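Proteasome assembly chaperone family protein (Pyrococcus furiosus DSM 3638, PDB 3WZ2) probably acts as a chaperone in the assembly of the archaeal proteasome, as a homolog of the proteasome-assembly chaperones of the PAC2 family. Local coordinates at residues G122-T127 / E180-R185; I21-Y26 / I114-M119; V29-H34 / E220-M225. All coordinates share one frame; numbering follows the deposited sequence.

Contact 1: residues G122-T127 / E180-R185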
loop_
_atom_site.group_PDB
_atom_site.type_symbol
_atom_site.label_atom_id
_atom_site.label_comp_id
_atom_site.label_asym_id
_atom_site.label_seq_id
_atom_site.Cartn_x
_atom_site.Cartn_y
_atom_site.Cartn_z
ATOM N N GLY B 122 -8.885 31.980 11.980
ATOM C CA GLY B 122 -9.865 31.322 12.838
ATOM C C GLY B 122 -11.010 32.225 13.312
ATOM O O GLY B 122 -11.872 31.775 14.048
ATOM N N PHE B 123 -11.025 33.483 12.872
ATOM C CA PHE B 123 -12.142 34.384 13.130
ATOM C C PHE B 123 -12.161 35.515 12.093
ATOM O O PHE B 123 -11.225 35.679 11.296
ATOM C CB PHE B 123 -12.075 34.981 14.559
ATOM C CG PHE B 123 -10.768 35.681 14.879
ATOM C CD1 PHE B 123 -10.569 37.017 14.537
ATOM C CD2 PHE B 123 -9.741 35.002 15.518
ATOM C CE1 PHE B 123 -9.364 37.651 14.814
ATOM C CE2 PHE B 123 -8.533 35.638 15.810
ATOM C CZ PHE B 123 -8.342 36.975 15.449
ATOM N N PHE B 124 -13.243 36.278 12.100
ATOM C CA PHE B 124 -13.428 37.401 11.187
ATOM C C PHE B 124 -12.603 38.602 11.660
ATOM O O PHE B 124 -12.544 38.879 12.835
ATOM C CB PHE B 124 -14.923 37.756 11.086
ATOM C CG PHE B 124 -15.211 38.953 10.220
ATOM C CD1 PHE B 124 -15.523 38.825 8.893
ATOM C CD2 PHE B 124 -15.141 40.220 10.753
ATOM C CE1 PHE B 124 -15.799 39.936 8.113
ATOM C CE2 PHE B 124 -15.405 41.337 9.976
ATOM C CZ PHE B 124 -15.738 41.193 8.649
ATOM N N LYS B 125 -12.001 39.328 10.721
ATOM C CA LYS B 125 -11.475 40.678 10.956
ATOM C C LYS B 125 -12.057 41.629 9.953
ATOM O O LYS B 125 -12.330 41.253 8.818
ATOM C CB LYS B 125 -9.954 40.684 10.820
ATOM C CG LYS B 125 -9.245 39.719 11.793
ATOM C CD LYS B 125 -7.731 39.584 11.586
ATOM C CE LYS B 125 -6.994 40.903 11.660
ATOM N NZ LYS B 125 -5.526 40.697 11.551
ATOM N N ASP B 126 -12.222 42.888 10.355
ATOM C CA ASP B 126 -12.669 43.913 9.425
ATOM C C ASP B 126 -11.653 44.167 8.347
ATOM O O ASP B 126 -12.025 44.417 7.217
ATOM C CB ASP B 126 -13.021 45.194 10.181
ATOM C CG ASP B 126 -14.215 44.980 11.131
ATOM O OD1 ASP B 126 -15.327 44.795 10.596
ATOM O OD2 ASP B 126 -14.030 44.918 12.382
ATOM N N THR B 127 -10.373 44.095 8.711
ATOM C CA THR B 127 -9.281 44.224 7.756
ATOM C C THR B 127 -8.325 43.047 7.976
ATOM O O THR B 127 -7.516 43.012 8.914
ATOM C CB THR B 127 -8.571 45.599 7.910
ATOM O OG1 THR B 127 -9.556 46.645 7.837
ATOM C CG2 THR B 127 -7.522 45.829 6.803
ATOM N N GLU B 180 -3.973 36.668 5.284
ATOM C CA GLU B 180 -4.897 36.336 6.371
ATOM C C GLU B 180 -6.289 36.092 5.851
ATOM O O GLU B 180 -6.783 36.769 4.926
ATOM C CB GLU B 180 -4.971 37.440 7.426
ATOM C CG GLU B 180 -3.699 37.633 8.218
ATOM C CD GLU B 180 -3.838 38.709 9.297
ATOM O OE1 GLU B 180 -4.782 39.530 9.180
ATOM O OE2 GLU B 180 -3.035 38.733 10.258
ATOM N N THR B 181 -6.915 35.069 6.403
ATOM C CA THR B 181 -8.252 34.647 5.964
ATOM C C THR B 181 -8.910 33.887 7.118
ATOM O O THR B 181 -8.245 33.513 8.109
ATOM C CB THR B 181 -8.173 33.811 4.662
ATOM O OG1 THR B 181 -9.498 33.542 4.162
ATOM C CG2 THR B 181 -7.443 32.493 4.873
ATOM N N PHE B 182 -10.201 33.644 6.996
ATOM C CA PHE B 182 -10.964 32.931 8.032
ATOM C C PHE B 182 -10.288 31.611 8.347
ATOM O O PHE B 182 -9.984 31.297 9.494
ATOM C CB PHE B 182 -12.385 32.655 7.551
ATOM C CG PHE B 182 -13.125 33.881 7.090
ATOM C CD1 PHE B 182 -13.073 34.307 5.755
ATOM C CD2 PHE B 182 -13.893 34.609 7.990
ATOM C CE1 PHE B 182 -13.770 35.439 5.328
ATOM C CE2 PHE B 182 -14.584 35.736 7.571
ATOM C CZ PHE B 182 -14.532 36.148 6.245
ATOM N N GLY B 183 -10.075 30.822 7.309
ATOM C CA GLY B 183 -9.479 29.496 7.472
ATOM C C GLY B 183 -10.328 28.361 6.946
ATOM O O GLY B 183 -9.867 27.234 6.853
ATOM N N ASP B 184 -11.568 28.642 6.580
ATOM C CA ASP B 184 -12.508 27.553 6.340
ATOM C C ASP B 184 -13.523 27.885 5.284
ATOM O O ASP B 184 -14.578 27.273 5.192
ATOM C CB ASP B 184 -13.121 27.057 7.666
ATOM C CG ASP B 184 -13.644 28.163 8.583
ATOM O OD1 ASP B 184 -14.040 27.801 9.711
ATOM O OD2 ASP B 184 -13.668 29.352 8.207
ATOM N N ARG B 185 -13.140 28.795 4.400
ATOM C CA ARG B 185 -13.936 29.062 3.220
ATOM C C ARG B 185 -13.071 29.632 2.111
ATOM O O ARG B 185 -12.048 30.248 2.380
ATOM C CB ARG B 185 -15.131 29.998 3.557
ATOM C CG ARG B 185 -14.791 31.464 3.864
ATOM C CD ARG B 185 -15.777 32.231 4.798
ATOM N NE ARG B 185 -16.956 31.473 5.263
ATOM C CZ ARG B 185 -18.128 31.348 4.635
ATOM N NH1 ARG B 185 -18.370 31.958 3.498
ATOM N NH2 ARG B 185 -19.094 30.627 5.198
#

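Contact 2: residues I21-Y26 / I114-M119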
loop_
_atom_site.group_PDB
_atom_site.type_symbol
_atom_site.label_atom_id
_atom_site.label_comp_id
_atom_site.label_asym_id
_atom_site.label_seq_id
_atom_site.Cartn_x
_atom_site.Cartn_y
_atom_site.Cartn_z
ATOM N N ILE B 21 10.835 34.558 -13.088
ATOM C CA ILE B 21 10.099 34.794 -11.872
ATOM C C ILE B 21 8.982 33.785 -11.803
ATOM O O ILE B 21 8.064 33.793 -12.633
ATOM C CB ILE B 21 9.573 36.229 -11.835
ATOM C CG1 ILE B 21 10.759 37.198 -11.769
ATOM C CG2 ILE B 21 8.642 36.438 -10.644
ATOM C CD1 ILE B 21 10.405 38.620 -12.164
ATOM N N PHE B 22 9.065 32.898 -10.801
ATOM C CA PHE B 22 8.165 31.754 -10.694
ATOM C C PHE B 22 7.214 31.988 -9.566
ATOM O O PHE B 22 7.645 32.210 -8.428
ATOM C CB PHE B 22 8.964 30.497 -10.402
ATOM C CG PHE B 22 8.137 29.250 -10.360
ATOM C CD1 PHE B 22 7.964 28.497 -11.491
ATOM C CD2 PHE B 22 7.587 28.803 -9.183
ATOM C CE1 PHE B 22 7.226 27.321 -11.458
ATOM C CE2 PHE B 22 6.857 27.630 -9.136
ATOM C CZ PHE B 22 6.680 26.888 -10.274
ATOM N N ILE B 23 5.928 31.940 -9.871
ATOM C CA ILE B 23 4.902 32.197 -8.882
ATOM C C ILE B 23 4.055 30.963 -8.703
ATOM O O ILE B 23 3.529 30.438 -9.680
ATOM C CB ILE B 23 4.007 33.334 -9.350
ATOM C CG1 ILE B 23 4.848 34.598 -9.498
ATOM C CG2 ILE B 23 2.872 33.555 -8.370
ATOM C CD1 ILE B 23 4.165 35.655 -10.327
ATOM N N GLU B 24 3.904 30.498 -7.466
ATOM C CA GLU B 24 3.195 29.251 -7.225
ATOM C C GLU B 24 1.939 29.531 -6.400
ATOM O O GLU B 24 2.020 30.193 -5.382
ATOM C CB GLU B 24 4.115 28.283 -6.459
ATOM C CG GLU B 24 3.419 27.068 -5.894
ATOM C CD GLU B 24 2.851 27.262 -4.485
ATOM O OE1 GLU B 24 3.587 27.686 -3.561
ATOM O OE2 GLU B 24 1.696 26.882 -4.263
ATOM N N GLY B 25 0.793 29.026 -6.838
ATOM C CA GLY B 25 -0.462 29.211 -6.121
ATOM C C GLY B 25 -1.292 27.940 -6.075
ATOM O O GLY B 25 -2.450 27.942 -6.485
ATOM N N TYR B 26 -0.721 26.867 -5.541
ATOM C CA TYR B 26 -1.432 25.590 -5.446
ATOM C C TYR B 26 -2.555 25.681 -4.405
ATOM O O TYR B 26 -2.526 26.550 -3.541
ATOM C CB TYR B 26 -0.486 24.432 -5.092
ATOM C CG TYR B 26 0.232 23.770 -6.282
ATOM C CD1 TYR B 26 0.463 24.473 -7.448
ATOM C CD2 TYR B 26 0.632 22.425 -6.222
ATOM C CE1 TYR B 26 1.082 23.899 -8.535
ATOM C CE2 TYR B 26 1.270 21.836 -7.304
ATOM C CZ TYR B 26 1.505 22.571 -8.457
ATOM O OH TYR B 26 2.131 22.041 -9.558
ATOM N N ILE B 114 8.195 32.753 -5.710
ATOM C CA ILE B 114 7.222 33.413 -4.853
ATOM C C ILE B 114 6.020 32.495 -4.725
ATOM O O ILE B 114 5.362 32.185 -5.708
ATOM C CB ILE B 114 6.771 34.756 -5.466
ATOM C CG1 ILE B 114 7.945 35.696 -5.647
ATOM C CG2 ILE B 114 5.758 35.432 -4.562
ATOM C CD1 ILE B 114 7.688 36.869 -6.580
ATOM N N SER B 115 5.705 32.091 -3.507
ATOM C CA SER B 115 4.478 31.354 -3.250
ATOM C C SER B 115 3.391 32.267 -2.698
ATOM O O SER B 115 3.651 33.163 -1.919
ATOM C CB SER B 115 4.770 30.200 -2.258
ATOM O OG SER B 115 5.641 29.250 -2.845
ATOM N N LEU B 116 2.178 32.044 -3.162
ATOM C CA LEU B 116 1.013 32.750 -2.711
ATOM C C LEU B 116 0.179 31.807 -1.873
ATOM O O LEU B 116 -0.196 30.730 -2.333
ATOM C CB LEU B 116 0.187 33.192 -3.915
ATOM C CG LEU B 116 0.965 33.935 -4.975
ATOM C CD1 LEU B 116 -0.008 34.356 -6.048
ATOM C CD2 LEU B 116 1.692 35.134 -4.383
ATOM N N ALA B 117 -0.049 32.171 -0.630
ATOM C CA ALA B 117 -0.699 31.263 0.318
ATOM C C ALA B 117 -1.712 32.018 1.156
ATOM O O ALA B 117 -1.745 33.260 1.150
ATOM C CB ALA B 117 0.338 30.619 1.217
ATOM N N GLY B 118 -2.462 31.254 1.950
ATOM C CA GLY B 118 -3.377 31.791 2.938
ATOM C C GLY B 118 -2.921 31.507 4.354
ATOM O O GLY B 118 -2.102 30.660 4.565
ATOM N N MET B 119 -3.385 32.288 5.316
ATOM C CA MET B 119 -3.077 32.046 6.726
ATOM C C MET B 119 -4.380 32.123 7.482
ATOM O O MET B 119 -5.025 33.188 7.521
ATOM C CB MET B 119 -2.134 33.110 7.256
ATOM C CG MET B 119 -1.740 32.999 8.716
ATOM S SD MET B 119 -0.982 34.560 9.275
ATOM C CE MET B 119 -0.754 34.242 11.027
HETATM O O HOH W 1 -0.811 28.215 -1.662
#

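Contact 3: residues V29-H34 / E220-M225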
loop_
_atom_site.group_PDB
_atom_site.type_symbol
_atom_site.label_atom_id
_atom_site.label_comp_id
_atom_site.label_asym_id
_atom_site.label_seq_id
_atom_site.Cartn_x
_atom_site.Cartn_y
_atom_site.Cartn_z
ATOM N N VAL B 29 -5.078 26.837 2.117
ATOM C CA VAL B 29 -6.072 27.443 3.010
ATOM C C VAL B 29 -6.763 28.615 2.326
ATOM O O VAL B 29 -6.113 29.459 1.725
ATOM C CB VAL B 29 -5.385 28.101 4.264
ATOM C CG1 VAL B 29 -6.431 28.547 5.287
ATOM C CG2 VAL B 29 -4.358 27.198 4.942
ATOM N N GLY B 30 -8.076 28.656 2.427
ATOM C CA GLY B 30 -8.891 29.689 1.807
ATOM C C GLY B 30 -8.936 29.675 0.310
ATOM O O GLY B 30 -9.538 30.562 -0.294
ATOM N N LEU B 31 -8.236 28.729 -0.308
ATOM C CA LEU B 31 -7.880 28.808 -1.727
ATOM C C LEU B 31 -7.341 30.185 -2.136
ATOM O O LEU B 31 -7.491 30.626 -3.263
ATOM C CB LEU B 31 -9.061 28.423 -2.574
ATOM C CG LEU B 31 -9.529 26.983 -2.442
ATOM C CD1 LEU B 31 -10.836 26.794 -3.189
ATOM C CD2 LEU B 31 -8.502 25.995 -2.987
ATOM N N VAL B 32 -6.624 30.820 -1.233
ATOM C CA VAL B 32 -6.125 32.163 -1.453
ATOM C C VAL B 32 -5.164 32.165 -2.603
ATOM O O VAL B 32 -5.279 32.964 -3.537
ATOM C CB VAL B 32 -5.488 32.739 -0.181
ATOM C CG1 VAL B 32 -4.864 34.090 -0.403
ATOM C CG2 VAL B 32 -6.531 32.844 0.926
ATOM N N GLY B 33 -4.169 31.305 -2.533
ATOM C CA GLY B 33 -3.150 31.276 -3.588
ATOM C C GLY B 33 -3.718 30.839 -4.909
ATOM O O GLY B 33 -3.326 31.364 -5.964
ATOM N N HIS B 34 -4.627 29.869 -4.854
ATOM C CA HIS B 34 -5.306 29.359 -6.062
ATOM C C HIS B 34 -6.108 30.420 -6.799
ATOM O O HIS B 34 -5.969 30.624 -8.005
ATOM C CB HIS B 34 -6.223 28.223 -5.651
ATOM C CG HIS B 34 -6.960 27.608 -6.783
ATOM N ND1 HIS B 34 -6.385 26.674 -7.621
ATOM C CD2 HIS B 34 -8.239 27.769 -7.212
ATOM C CE1 HIS B 34 -7.258 26.324 -8.549
ATOM N NE2 HIS B 34 -8.397 26.951 -8.309
ATOM N N GLU B 220 -18.954 30.984 -4.374
ATOM C CA GLU B 220 -19.931 29.954 -4.672
ATOM C C GLU B 220 -19.397 28.865 -5.576
ATOM O O GLU B 220 -19.517 27.700 -5.253
ATOM C CB GLU B 220 -21.150 30.583 -5.332
ATOM C CG GLU B 220 -22.307 29.634 -5.582
ATOM C CD GLU B 220 -22.854 29.132 -4.264
ATOM O OE1 GLU B 220 -23.413 29.961 -3.508
ATOM O OE2 GLU B 220 -22.667 27.933 -3.962
ATOM N N GLN B 221 -18.816 29.228 -6.708
ATOM C CA GLN B 221 -18.304 28.196 -7.610
ATOM C C GLN B 221 -17.167 27.347 -7.006
ATOM O O GLN B 221 -16.903 26.264 -7.503
ATOM C CB GLN B 221 -17.895 28.751 -8.971
ATOM C CG GLN B 221 -16.804 29.773 -8.903
ATOM C CD GLN B 221 -16.213 30.114 -10.256
ATOM O OE1 GLN B 221 -15.521 29.296 -10.873
ATOM N NE2 GLN B 221 -16.477 31.336 -10.727
ATOM N N LEU B 222 -16.479 27.828 -5.973
ATOM C CA LEU B 222 -15.333 27.098 -5.452
ATOM C C LEU B 222 -15.688 26.402 -4.159
ATOM O O LEU B 222 -14.835 25.747 -3.571
ATOM C CB LEU B 222 -14.095 28.006 -5.226
ATOM C CG LEU B 222 -12.929 28.287 -6.201
ATOM C CD1 LEU B 222 -13.571 28.406 -7.542
ATOM C CD2 LEU B 222 -11.870 29.403 -6.056
ATOM N N ARG B 223 -16.936 26.518 -3.714
ATOM C CA ARG B 223 -17.307 26.002 -2.399
ATOM C C ARG B 223 -17.182 24.469 -2.334
ATOM O O ARG B 223 -16.801 23.929 -1.293
ATOM C CB ARG B 223 -18.713 26.473 -1.982
ATOM C CG ARG B 223 -19.236 25.792 -0.703
ATOM C CD ARG B 223 -20.689 26.160 -0.314
ATOM N NE ARG B 223 -21.551 26.188 -1.504
ATOM C CZ ARG B 223 -21.984 25.091 -2.141
ATOM N NH1 ARG B 223 -21.661 23.865 -1.715
ATOM N NH2 ARG B 223 -22.750 25.208 -3.222
ATOM N N ARG B 224 -17.450 23.784 -3.443
ATOM C CA ARG B 224 -17.273 22.328 -3.491
ATOM C C ARG B 224 -15.781 21.956 -3.449
ATOM O O ARG B 224 -15.374 21.163 -2.609
ATOM C CB ARG B 224 -18.031 21.656 -4.666
ATOM C CG ARG B 224 -17.176 21.220 -5.843
ATOM C CD ARG B 224 -17.858 20.287 -6.827
ATOM N NE ARG B 224 -16.857 19.291 -7.266
ATOM C CZ ARG B 224 -17.111 18.236 -8.032
ATOM N NH1 ARG B 224 -18.338 18.024 -8.499
ATOM N NH2 ARG B 224 -16.130 17.397 -8.339
ATOM N N MET B 225 -14.983 22.544 -4.337
ATOM C CA MET B 225 -13.518 22.406 -4.317
ATOM C C MET B 225 -12.923 22.619 -2.934
ATOM O O MET B 225 -12.065 21.861 -2.498
ATOM C CB MET B 225 -12.866 23.376 -5.289
ATOM C CG MET B 225 -11.440 22.999 -5.607
ATOM S SD MET B 225 -10.539 24.331 -6.397
ATOM C CE MET B 225 -8.889 23.652 -6.428
#

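Contact 1: residues G122-T127 / E180-R185
K125 reaches E180 through a salt bridge, the one charged link between the two segments: NZ of K125 stands 2.7 Å from OE1 of E180. The ammonium meets that oxygen on its syn side, about 20° out of the carboxylate plane, and the two side chains cross at roughly a right angle. Most of the lysine chain is extended, but a bend at chi3 (56°) turns its last two atoms toward the glutamate. E180 is buried, and its carboxylate is held at both oxygens, since OE1 also accepts from the backbone N of E129 and OE2 from the indole NE1 of W131; such a set of donors would probably favour the charged form.

The backbone adds one hydrogen bond, from N of G122 to O of F182 at 2.8 Å. The bond forms where the chain leaves two neighbouring strands of the central mixed sheet of this PAC2-family protein: 122-127 belongs to the loop after strand 112-120, and residues 182-185 run on from the end of strand 174-181.

The third kind of contact is aromatic. F124 and F182 lie side by side and touch rim to rim, CD1 of F124 being 3.5 Å from CE2 of F182. Their planes are inclined at 42° and neither ring covers the other. CD of R185 lies above one face of F182, offset toward the rim, while F128 makes an edge-to-face pair with the same ring.

Contact 2: residues I21-Y26 / I114-M119
E24 and S115, neighbours on two parallel strands, join their side chains over one face of the sheet. The hydroxyl of S115 donates to OE1 of E24, OG to OE1 being 2.7 Å, and uses the anti lone pair of that oxygen. What puts the carboxylate there is a turn in the glutamate chain: CG leaves anti to the backbone N (chi1 168°), then a bend at chi2 (-89°) swings the acid toward S115 on the neighbouring strand. OE2 is held as well, taking the backbone N of Y26 at 2.7 Å in a nearly straight bond, and the hydroxyl of S160, on helix 158-169, is a second partner of OE1. Gripped at both oxygens, the buried carboxylate has little freedom to rotate.

The opposite face is aliphatic. CG2 of I23 packs against CD1 of L116 at 3.8 Å, and I21 lies alongside I114, with CG2 of the former 4.2 Å from CD1 of the latter. Helix 188-202 covers I21, I114 and L116 here.

Between the faces, I114 N bonds to F22 O, E24 N to I114 O, and L116 N to E24 O at 2.9 Å. Beyond the last of these a water bridges O of Y26 and O of L116, donating to both. Adjacent parallel strands with helices packed on both faces are characteristic of a three-layer alpha/beta/alpha sandwich, and strands 21-24 and 112-120 form the centre of its mixed sheet.

Contact 3: residues V29-H34 / E220-M225
H34 sends its ring out with CG anti to the backbone N (chi1 -179°), and M225 comes to meet it from the opposite direction on a chain extended all the way to its methyl (chi3 173°). The thioether end therefore lands on the imidazole: CE of M225 lies over one face, 3.9 Å from the centroid of the H34 ring and 18° off the ring normal, a CH-pi contact. SD of M225 follows at a more oblique position, and its nearest ring atom is NE2 of H34, 3.9 Å away. L222 approaches the same ring at its edge, where its CD2 stands 4.1 Å from CD2 of H34.

This is packing between the start of helix 32-43 and the place where helix 215-221 gives way to helix 223-235, in the C-terminal region predicted to form a coiled coil. L31 occupies the N-cap position of helix 32-43. Its CD1 does most of the touching, resting 4.0 Å from CG of L222 and 4.1 Å from SD of M225, while CD2 reaches the methyl of M225.

No hydrogen bond joins the two segments, so the hold across them is apolar and aromatic. With an alanine in place of H34, the methyl of M225 would probably lose the flat surface it rests on and be freer to turn, and L222 would lose its neighbour at the ring edge. M225 also touches P27, and H34 also packs on D86. On the far side of helix 32-43's first turn, V32 faces A190 and V194 of helix 188-202.

Contact 2 sits about 3 Å from the centre of the chain, contact 1 about 19 Å out; their centres are about 19 Å apart, and the centre of contact 3 lies about 14 Å from that of contact 1 and about 15 Å from that of contact 2. Strand 112-120 pairs with 21-24 in contact 2 and, at M119, meets strand 174-181, whose end enters contact 1. Helix 32-43 follows strand 21-24; its first turn packs on 116-118, while V29 and V32 touch T181. Along the chain, 29-34 falls between the segments of contact 2, and both segments of contact 1 come later, before 220-225. The C-terminal helices are thus brought back to the sheet core through helix 32-43.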